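Local coordinates for protein vibralactone Cyclase (Boreostereum vibrans, PDB 6KD0) that is an alpha/beta-hydrolase-fold enzyme that catalyses the cyclization forming the fused bicyclic beta-lactone of vibralactone, at residues W106-N110 / Y111-D115; Y116-R119 / I120-D123; G180-S183 / L184-A187. One frame throughout, in Å; residues are numbered along the deposited sequence.

In the fold
Nothing nests or crosses here: each contact is local, and the three follow one another along the chain. Contact 1 turns the loop after strand 97-101 toward helix 115-125. Contact 2 begins at the very next residue and comprises successive turns of that helix, which leads on to strand 128-132. Their centres lie about 15 Å apart. Some 60 residues later, contact 3 lies in helix 178-192, which joins strand 171-176 to strand 203-207 along the chain. It rejoins contact 1 in space, since Trp106 NE1 probably donates a hydrogen bond to Asn181 OD1. Contacts 2 and 3 do not meet, their nearest atoms being about 12 Å apart.

Contact 1 of 3, residues W106-N110 / Y111-D115; sequences WAIGN and YEMDD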
ATOM      1  N   TRP A 106       9.515   3.271  -2.996  1.00 15.86           N
ATOM      2  CA  TRP A 106       9.454   4.339  -4.006  1.00 16.09           C
ATOM      3  C   TRP A 106      10.402   4.116  -5.180  1.00 17.72           C
ATOM      4  O   TRP A 106      10.304   4.826  -6.190  1.00 17.49           O
ATOM      5  CB  TRP A 106       9.727   5.726  -3.421  1.00 14.64           C
ATOM      6  CG  TRP A 106       8.839   6.113  -2.291  1.00 14.71           C
ATOM      7  CD1 TRP A 106       7.468   6.294  -2.333  1.00 16.91           C
ATOM      8  CD2 TRP A 106       9.244   6.404  -0.949  1.00 14.30           C
ATOM      9  NE1 TRP A 106       7.004   6.654  -1.078  1.00 17.02           N
ATOM     10  CE2 TRP A 106       8.075   6.741  -0.218  1.00 16.41           C
ATOM     11  CE3 TRP A 106      10.483   6.408  -0.287  1.00 16.97           C
ATOM     12  CZ2 TRP A 106       8.110   7.069   1.139  1.00 16.41           C
ATOM     13  CZ3 TRP A 106      10.515   6.738   1.063  1.00 18.89           C
ATOM     14  CH2 TRP A 106       9.332   7.060   1.762  1.00 15.53           C
ATOM     15  N   ALA A 107      11.298   3.124  -5.070  1.00 15.39           N
ATOM     16  CA  ALA A 107      12.382   2.910  -6.017  1.00 20.12           C
ATOM     17  C   ALA A 107      12.236   1.636  -6.837  1.00 19.34           C
ATOM     18  O   ALA A 107      13.016   1.429  -7.769  1.00 18.90           O
ATOM     19  CB  ALA A 107      13.733   2.879  -5.277  1.00 16.96           C
ATOM     20  N   ILE A 108      11.271   0.775  -6.513  1.00 17.60           N
ATOM     21  CA  ILE A 108      11.121  -0.523  -7.154  1.00 18.98           C
ATOM     22  C   ILE A 108       9.652  -0.729  -7.498  1.00 20.30           C
ATOM     23  O   ILE A 108       8.773  -0.299  -6.744  1.00 18.65           O
ATOM     24  CB  ILE A 108      11.613  -1.647  -6.221  1.00 17.65           C
ATOM     25  CG1 ILE A 108      13.050  -1.393  -5.758  1.00 18.63           C
ATOM     26  CG2 ILE A 108      11.427  -3.031  -6.867  1.00 18.82           C
ATOM     27  CD1 ILE A 108      13.455  -2.242  -4.538  1.00 23.33           C
ATOM     28  N   GLY A 109       9.389  -1.368  -8.633  1.00 17.49           N
ATOM     29  CA  GLY A 109       8.152  -2.097  -8.828  1.00 20.17           C
ATOM     30  C   GLY A 109       7.271  -1.509  -9.909  1.00 20.60           C
ATOM     31  O   GLY A 109       7.540  -0.451 -10.479  1.00 18.93           O
ATOM     32  N   ASN A 110       6.188  -2.236 -10.167  1.00 18.04           N
ATOM     33  CA  ASN A 110       5.183  -1.914 -11.169  1.00 20.03           C
ATOM     34  C   ASN A 110       3.985  -2.822 -10.887  1.00 19.29           C
ATOM     35  O   ASN A 110       3.945  -3.505  -9.864  1.00 18.54           O
ATOM     36  CB  ASN A 110       5.749  -2.060 -12.595  1.00 21.36           C
ATOM     37  CG  ASN A 110       6.010  -3.511 -13.021  1.00 24.91           C
ATOM     38  OD1 ASN A 110       5.821  -4.467 -12.263  1.00 23.46           O
ATOM     39  ND2 ASN A 110       6.447  -3.670 -14.276  1.00 25.27           N
ATOM     40  N   TYR A 111       3.007  -2.830 -11.793  1.00 19.19           N
ATOM     41  CA  TYR A 111       1.784  -3.630 -11.602  1.00 17.08           C
ATOM     42  C   TYR A 111       2.052  -5.136 -11.419  1.00 20.64           C
ATOM     43  O   TYR A 111       1.208  -5.854 -10.843  1.00 22.10           O
ATOM     44  CB  TYR A 111       0.853  -3.412 -12.798  1.00 19.25           C
ATOM     45  CG  TYR A 111       1.375  -4.167 -14.005  1.00 23.54           C
ATOM     46  CD1 TYR A 111       2.432  -3.657 -14.755  1.00 23.57           C
ATOM     47  CD2 TYR A 111       0.862  -5.415 -14.360  1.00 24.34           C
ATOM     48  CE1 TYR A 111       2.960  -4.369 -15.854  1.00 23.93           C
ATOM     49  CE2 TYR A 111       1.371  -6.124 -15.447  1.00 21.24           C
ATOM     50  CZ  TYR A 111       2.409  -5.595 -16.184  1.00 27.45           C
ATOM     51  OH  TYR A 111       2.903  -6.309 -17.250  1.00 28.80           O
ATOM     52  N   GLU A 112       3.209  -5.641 -11.877  1.00 20.69           N
ATOM     53  CA  GLU A 112       3.450  -7.083 -11.799  1.00 21.24           C
ATOM     54  C   GLU A 112       3.400  -7.586 -10.366  1.00 20.76           C
ATOM     55  O   GLU A 112       2.879  -8.685 -10.110  1.00 22.48           O
ATOM     56  CB  GLU A 112       4.793  -7.433 -12.425  1.00 20.51           C
ATOM     57  CG  GLU A 112       4.810  -7.290 -13.921  1.00 20.68           C
ATOM     58  CD  GLU A 112       6.193  -7.490 -14.488  1.00 31.49           C
ATOM     59  OE1 GLU A 112       6.710  -8.615 -14.357  1.00 32.75           O
ATOM     60  OE2 GLU A 112       6.764  -6.521 -15.034  1.00 29.50           O
ATOM     61  N   MET A 113       3.842  -6.747  -9.420  1.00 20.15           N
ATOM     62  CA  MET A 113       3.892  -7.122  -8.011  1.00 18.07           C
ATOM     63  C   MET A 113       2.570  -7.683  -7.517  1.00 22.62           C
ATOM     64  O   MET A 113       2.539  -8.687  -6.793  1.00 19.23           O
ATOM     65  CB  MET A 113       4.274  -5.914  -7.173  1.00 19.46           C
ATOM     66  CG  MET A 113       5.736  -5.532  -7.325  1.00 17.94           C
ATOM     67  SD  MET A 113       5.997  -3.934  -6.548  1.00 22.54           S
ATOM     68  CE  MET A 113       7.682  -4.107  -5.965  1.00 19.43           C
ATOM     69  N   ASP A 114       1.464  -7.042  -7.880  1.00 18.78           N
ATOM     70  CA  ASP A 114       0.200  -7.435  -7.272  1.00 22.72           C
ATOM     71  C   ASP A 114      -0.751  -7.982  -8.312  1.00 20.22           C
ATOM     72  O   ASP A 114      -1.940  -8.189  -8.012  1.00 20.61           O
ATOM     73  CB  ASP A 114      -0.417  -6.257  -6.511  1.00 23.79           C
ATOM     74  CG  ASP A 114       0.562  -5.649  -5.524  1.00 25.19           C
ATOM     75  OD1 ASP A 114       0.867  -6.316  -4.504  1.00 25.03           O
ATOM     76  OD2 ASP A 114       1.053  -4.525  -5.777  1.00 24.26           O
ATOM     77  N   ASP A 115      -0.241  -8.262  -9.513  1.00 19.58           N
ATOM     78  CA  ASP A 115      -1.128  -8.623 -10.616  1.00 20.54           C
ATOM     79  C   ASP A 115      -2.026  -9.811 -10.257  1.00 22.26           C
ATOM     80  O   ASP A 115      -3.261  -9.724 -10.340  1.00 24.82           O
ATOM     81  CB  ASP A 115      -0.283  -8.912 -11.855  1.00 20.67           C
ATOM     82  CG  ASP A 115      -1.105  -9.023 -13.114  1.00 21.68           C
ATOM     83  OD1 ASP A 115      -1.739  -8.024 -13.516  1.00 23.37           O
ATOM     84  OD2 ASP A 115      -1.093 -10.112 -13.715  1.00 23.28           O
TER
HETATM   85  O   HOH W   1       1.425  -4.179  -8.552  1.00 24.60           O
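Asn110 and Glu112 meet round a tight turn, in the loop that carries the chain from strand 97-101 of the alpha/beta hydrolase fold to helix 115-125. It is an Asx turn laid over a turn of helical backbone angles, just before that helix. Asn110 OD1 accepts from Glu112 N at 2.9 Å, with the donor well above the amide carbonyl plane, and Asn110 O takes the longer bond from Met113 N at 3.3 Å. The side chain of Asn110 reaches this position because CG sits between the backbone N and the carbonyl carbon (chi1 71°), bringing the amide back over the turn. Its other end is used as well: Asn110 ND2 donates to Glu112 OE2 at 3.0 Å in a nearly straight bond, 168° at the hydrogen. OE2 lies in the amide plane, but the N-H comes to it on the anti side and somewhat out of the carboxylate plane, the two flat groups being turned 48° apart. Glu112 CG lies over one face of the Tyr111 ring, toward its rim. A water extends the turn, giving one proton to Asn110 O at 2.9 Å and the other to Asp114 OD2 while accepting from Asp114 N. On the apolar side, Met113 runs back along the loop until CE rests 3.5 Å from Gly109 CA, where no side chain intervenes, and 4.0 Å from Ile108 CG2. Met113 continues onto Trp42 and Ile47 of helix 35-54, while Tyr111 packs against Arg81 and Tyr83 of strand 76-85, placing the turn between that helix and the sheet.

Contact 2 of 3, residues Y116-R119 / I120-D123; sequences YDLR and IICD
Ile120 closing onto Tyr116 belongs to helix 115-125, the connecting helix of the beta-alpha-beta unit that links strands 97-101 and 128-132 in the alpha/beta hydrolase fold. The backbone follows the regular alpha-helical pattern. Ile120 N donates to Tyr116 O at 3.0 Å, Ile121 N to Asp117 O at 2.8 Å and Cys122 N to Leu118 O at 2.8 Å. The next step, from Asp123 N to Arg119 O, is stretched and weak at 3.5 Å. Alongside these bonds the isoleucine side chains lean back on the carbonyls of the preceding turn. Ile120 has CG1 beside its own backbone N and anti to the carbonyl carbon (chi1 -66°), which sends that branch toward the N-terminal end of the helix and leaves CG1 3.3 Å from Tyr116 O. Ile121 repeats the arrangement one residue on, its CG1 lying 3.4 Å from Asp117 O. The sides of the helix differ in what they meet. Tyr116, Asp117 and Ile120 touch Leu54 of helix 35-54, Ile121 lies against helix 321-338, and Leu118, Arg119 and Cys122 pack on Tyr83 of strand 76-85. The charged ends look beyond these turns: Asp117 is paired with Arg318 and Asp123 with Arg63. Arg119, extended from CG to NE, forms a salt bridge to Asp115 one turn earlier and reaches Tyr64 OH through NH1. One face of its guanidinium carries Tyr116 CE1, 4.0 Å above the plane and displaced toward the rim. On the buried flank, the methyls Leu118 CD2 and Ile121 CD1 are 4.4 Å apart.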
ATOM      1  N   TYR A 116      -1.431 -10.920  -9.822  1.00 19.68           N
ATOM      2  CA  TYR A 116      -2.250 -12.083  -9.481  1.00 21.40           C
ATOM      3  C   TYR A 116      -3.188 -11.773  -8.324  1.00 22.13           C
ATOM      4  O   TYR A 116      -4.380 -12.112  -8.381  1.00 21.61           O
ATOM      5  CB  TYR A 116      -1.369 -13.292  -9.160  1.00 24.14           C
ATOM      6  CG  TYR A 116      -0.814 -13.979 -10.397  1.00 27.24           C
ATOM      7  CD1 TYR A 116      -0.730 -13.308 -11.617  1.00 25.23           C
ATOM      8  CD2 TYR A 116      -0.359 -15.284 -10.339  1.00 24.63           C
ATOM      9  CE1 TYR A 116      -0.213 -13.929 -12.750  1.00 27.75           C
ATOM     10  CE2 TYR A 116       0.149 -15.916 -11.459  1.00 28.48           C
ATOM     11  CZ  TYR A 116       0.221 -15.239 -12.657  1.00 25.43           C
ATOM     12  OH  TYR A 116       0.733 -15.869 -13.754  1.00 32.04           O
ATOM     13  N   ASP A 117      -2.692 -11.071  -7.295  1.00 18.74           N
ATOM     14  CA  ASP A 117      -3.558 -10.778  -6.159  1.00 19.52           C
ATOM     15  C   ASP A 117      -4.790 -10.011  -6.621  1.00 18.90           C
ATOM     16  O   ASP A 117      -5.913 -10.326  -6.215  1.00 22.09           O
ATOM     17  CB  ASP A 117      -2.800  -9.981  -5.097  1.00 20.70           C
ATOM     18  CG  ASP A 117      -2.041 -10.869  -4.117  1.00 25.01           C
ATOM     19  OD1 ASP A 117      -2.596 -11.896  -3.689  1.00 23.99           O
ATOM     20  OD2 ASP A 117      -0.883 -10.542  -3.772  1.00 24.36           O
ATOM     21  N   LEU A 118      -4.607  -9.051  -7.540  1.00 21.42           N
ATOM     22  CA  LEU A 118      -5.743  -8.235  -7.961  1.00 18.72           C
ATOM     23  C   LEU A 118      -6.676  -9.016  -8.891  1.00 20.83           C
ATOM     24  O   LEU A 118      -7.900  -8.827  -8.820  1.00 21.07           O
ATOM     25  CB  LEU A 118      -5.264  -6.937  -8.622  1.00 19.99           C
ATOM     26  CG  LEU A 118      -4.584  -5.947  -7.653  1.00 20.23           C
ATOM     27  CD1 LEU A 118      -4.075  -4.705  -8.377  1.00 20.04           C
ATOM     28  CD2 LEU A 118      -5.521  -5.535  -6.502  1.00 19.64           C
ATOM     29  N   ARG A 119      -6.133  -9.920  -9.726  1.00 20.89           N
ATOM     30  CA  ARG A 119      -7.004 -10.816 -10.481  1.00 23.83           C
ATOM     31  C   ARG A 119      -7.912 -11.564  -9.523  1.00 23.74           C
ATOM     32  O   ARG A 119      -9.125 -11.682  -9.749  1.00 25.51           O
ATOM     33  CB  ARG A 119      -6.193 -11.812 -11.310  1.00 20.70           C
ATOM     34  CG  ARG A 119      -5.459 -11.235 -12.485  1.00 25.87           C
ATOM     35  CD  ARG A 119      -4.534 -12.292 -13.056  1.00 26.60           C
ATOM     36  NE  ARG A 119      -3.483 -11.730 -13.890  1.00 26.45           N
ATOM     37  CZ  ARG A 119      -3.235 -12.112 -15.139  1.00 26.85           C
ATOM     38  NH1 ARG A 119      -3.972 -13.064 -15.715  1.00 28.00           N
ATOM     39  NH2 ARG A 119      -2.248 -11.556 -15.803  1.00 22.99           N
ATOM     40  N   ILE A 120      -7.336 -12.044  -8.416  1.00 22.79           N
ATOM     41  CA  ILE A 120      -8.133 -12.786  -7.453  1.00 23.77           C
ATOM     42  C   ILE A 120      -9.166 -11.866  -6.818  1.00 25.54           C
ATOM     43  O   ILE A 120     -10.370 -12.181  -6.793  1.00 24.99           O
ATOM     44  CB  ILE A 120      -7.201 -13.440  -6.419  1.00 24.53           C
ATOM     45  CG1 ILE A 120      -6.357 -14.499  -7.135  1.00 20.52           C
ATOM     46  CG2 ILE A 120      -7.994 -14.013  -5.251  1.00 20.68           C
ATOM     47  CD1 ILE A 120      -5.133 -14.921  -6.400  1.00 19.33           C
ATOM     48  N   ILE A 121      -8.731 -10.665  -6.413  1.00 21.45           N
ATOM     49  CA  ILE A 121      -9.584  -9.806  -5.600  1.00 21.75           C
ATOM     50  C   ILE A 121     -10.753  -9.305  -6.425  1.00 21.17           C
ATOM     51  O   ILE A 121     -11.897  -9.271  -5.949  1.00 24.18           O
ATOM     52  CB  ILE A 121      -8.772  -8.640  -4.994  1.00 20.19           C
ATOM     53  CG1 ILE A 121      -7.976  -9.122  -3.773  1.00 21.53           C
ATOM     54  CG2 ILE A 121      -9.698  -7.471  -4.631  1.00 17.96           C
ATOM     55  CD1 ILE A 121      -6.954  -8.132  -3.262  1.00 22.60           C
ATOM     56  N   CYS A 122     -10.497  -8.942  -7.684  1.00 21.93           N
ATOM     57  CA  CYS A 122     -11.574  -8.428  -8.522  1.00 23.42           C
ATOM     58  C   CYS A 122     -12.670  -9.471  -8.686  1.00 23.47           C
ATOM     59  O   CYS A 122     -13.856  -9.129  -8.668  1.00 24.68           O
ATOM     60  CB  CYS A 122     -11.023  -7.945  -9.866  1.00 23.15           C
ATOM     61  SG  CYS A 122     -11.048  -9.081 -11.273  1.00 28.65           S
ATOM     62  N   ASP A 123     -12.300 -10.755  -8.742  1.00 21.87           N
ATOM     63  CA  ASP A 123     -13.321 -11.799  -8.824  1.00 23.06           C
ATOM     64  C   ASP A 123     -13.969 -12.033  -7.466  1.00 25.36           C
ATOM     65  O   ASP A 123     -15.196 -12.186  -7.376  1.00 28.40           O
ATOM     66  CB  ASP A 123     -12.689 -13.078  -9.373  1.00 25.20           C
ATOM     67  CG  ASP A 123     -13.613 -14.278  -9.318  1.00 29.00           C
ATOM     68  OD1 ASP A 123     -14.627 -14.276 -10.044  1.00 29.47           O
ATOM     69  OD2 ASP A 123     -13.300 -15.225  -8.561  1.00 27.52           O
TER

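Contact 3 of 3, residues G180-S183 / L184-A187; sequences GNLS and LIAA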
ATOM      1  N   GLY A 180       1.432   2.584  -0.011  1.00 16.48           N
ATOM      2  CA  GLY A 180       0.498   3.055   1.001  1.00 15.75           C
ATOM      3  C   GLY A 180       0.781   4.493   1.392  1.00 16.87           C
ATOM      4  O   GLY A 180      -0.131   5.299   1.566  1.00 19.27           O
ATOM      5  N   ASN A 181       2.062   4.829   1.518  1.00 17.54           N
ATOM      6  CA  ASN A 181       2.482   6.207   1.761  1.00 14.54           C
ATOM      7  C   ASN A 181       1.961   7.141   0.667  1.00 14.44           C
ATOM      8  O   ASN A 181       1.376   8.205   0.947  1.00 15.79           O
ATOM      9  CB  ASN A 181       4.012   6.209   1.866  1.00 14.06           C
ATOM     10  CG  ASN A 181       4.628   7.585   1.714  1.00 17.13           C
ATOM     11  OD1 ASN A 181       4.853   8.049   0.600  1.00 17.84           O
ATOM     12  ND2 ASN A 181       4.931   8.226   2.832  1.00 20.15           N
ATOM     13  N   LEU A 182       2.161   6.756  -0.600  1.00 13.80           N
ATOM     14  CA  LEU A 182       1.673   7.600  -1.689  1.00 14.58           C
ATOM     15  C   LEU A 182       0.154   7.704  -1.663  1.00 14.27           C
ATOM     16  O   LEU A 182      -0.406   8.759  -1.979  1.00 15.99           O
ATOM     17  CB  LEU A 182       2.152   7.060  -3.042  1.00 14.80           C
ATOM     18  CG  LEU A 182       3.679   7.009  -3.243  1.00 14.84           C
ATOM     19  CD1 LEU A 182       4.036   6.523  -4.642  1.00 16.58           C
ATOM     20  CD2 LEU A 182       4.347   8.360  -2.946  1.00 16.37           C
ATOM     21  N   SER A 183      -0.535   6.630  -1.262  1.00 12.80           N
ATOM     22  CA  SER A 183      -1.990   6.717  -1.203  1.00 14.37           C
ATOM     23  C   SER A 183      -2.456   7.592  -0.045  1.00 16.11           C
ATOM     24  O   SER A 183      -3.513   8.218  -0.145  1.00 18.78           O
ATOM     25  CB  SER A 183      -2.613   5.316  -1.119  1.00 17.38           C
ATOM     26  OG  SER A 183      -2.444   4.803   0.176  1.00 18.49           O
ATOM     27  N   LEU A 184      -1.692   7.645   1.057  1.00 18.30           N
ATOM     28  CA  LEU A 184      -2.029   8.551   2.159  1.00 16.07           C
ATOM     29  C   LEU A 184      -1.972   9.993   1.687  1.00 18.68           C
ATOM     30  O   LEU A 184      -2.882  10.808   1.969  1.00 18.86           O
ATOM     31  CB  LEU A 184      -1.064   8.338   3.336  1.00 14.75           C
ATOM     32  CG  LEU A 184      -1.141   6.997   4.089  1.00 17.76           C
ATOM     33  CD1 LEU A 184      -0.118   6.934   5.220  1.00 17.55           C
ATOM     34  CD2 LEU A 184      -2.560   6.729   4.613  1.00 18.35           C
ATOM     35  N   ILE A 185      -0.912  10.312   0.931  1.00 17.12           N
ATOM     36  CA  ILE A 185      -0.823  11.630   0.312  1.00 16.86           C
ATOM     37  C   ILE A 185      -2.033  11.876  -0.588  1.00 18.79           C
ATOM     38  O   ILE A 185      -2.716  12.905  -0.473  1.00 19.31           O
ATOM     39  CB  ILE A 185       0.507  11.780  -0.452  1.00 16.59           C
ATOM     40  CG1 ILE A 185       1.667  11.682   0.536  1.00 16.65           C
ATOM     41  CG2 ILE A 185       0.516  13.102  -1.214  1.00 18.48           C
ATOM     42  CD1 ILE A 185       3.003  11.386  -0.069  1.00 18.41           C
ATOM     43  N   ALA A 186      -2.337  10.913  -1.467  1.00 17.73           N
ATOM     44  CA  ALA A 186      -3.418  11.097  -2.431  1.00 20.30           C
ATOM     45  C   ALA A 186      -4.753  11.315  -1.738  1.00 17.81           C
ATOM     46  O   ALA A 186      -5.582  12.090  -2.217  1.00 19.99           O
ATOM     47  CB  ALA A 186      -3.499   9.903  -3.384  1.00 16.61           C
ATOM     48  N   ALA A 187      -4.992  10.623  -0.628  1.00 20.34           N
ATOM     49  CA  ALA A 187      -6.277  10.759   0.062  1.00 18.20           C
ATOM     50  C   ALA A 187      -6.451  12.157   0.659  1.00 20.26           C
ATOM     51  O   ALA A 187      -7.555  12.734   0.605  1.00 20.74           O
ATOM     52  CB  ALA A 187      -6.395   9.684   1.140  1.00 21.57           C
TER
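Two flat groups matter where Gly180 and Asn181 meet the next turn, the Gly180 carbonyl and the Asn181 amide. The Gly180 carbonyl oxygen receives two donors from one face of its plane: Leu184 N at 2.9 Å and Ser183 OG at 2.7 Å, each tilted a little over 20° from the plane. The Asn181 amide has Ile185 CD1 off to one side of its plane, 3.9 Å from OD1. The two side chains lie alongside, pointing the same way. Both polar ends of that buried amide are occupied, ND2 by Pro210 O and OD1 by Trp106 NE1, which should hold the amide against turning about CB-CG. Ser183 finds Gly180 O because its hydroxyl stands between backbone N and carbonyl carbon (chi1 75°), folding back over the preceding turn; a weak bond from Gln204 NE2 also reaches OG. All this takes place in helix 178-192, which starts within what looks like the GxSxG nucleophile elbow of an alpha/beta hydrolase, with Gly179 in its first turn, and links strand 171-176 to strand 203-207. Gly180 touches the residues of that elbow. Further along, Ile185 N bonds to Asn181 O at 3.1 Å, and Ala186 N and Ala187 N continue the alpha-helical series to Leu182 O and Ser183 O. Leu184 CG rests 3.2 Å from Gly180 O, adding a carbon contact to that twice-gripped oxygen. On another flank Leu182 CD2 approaches Ile185 CD1 at 4.4 Å, and Leu182 goes on to Ala146 and Val149 of helix 144-158. Ser183 and Ala186 face the sheet instead, both touching Ile173.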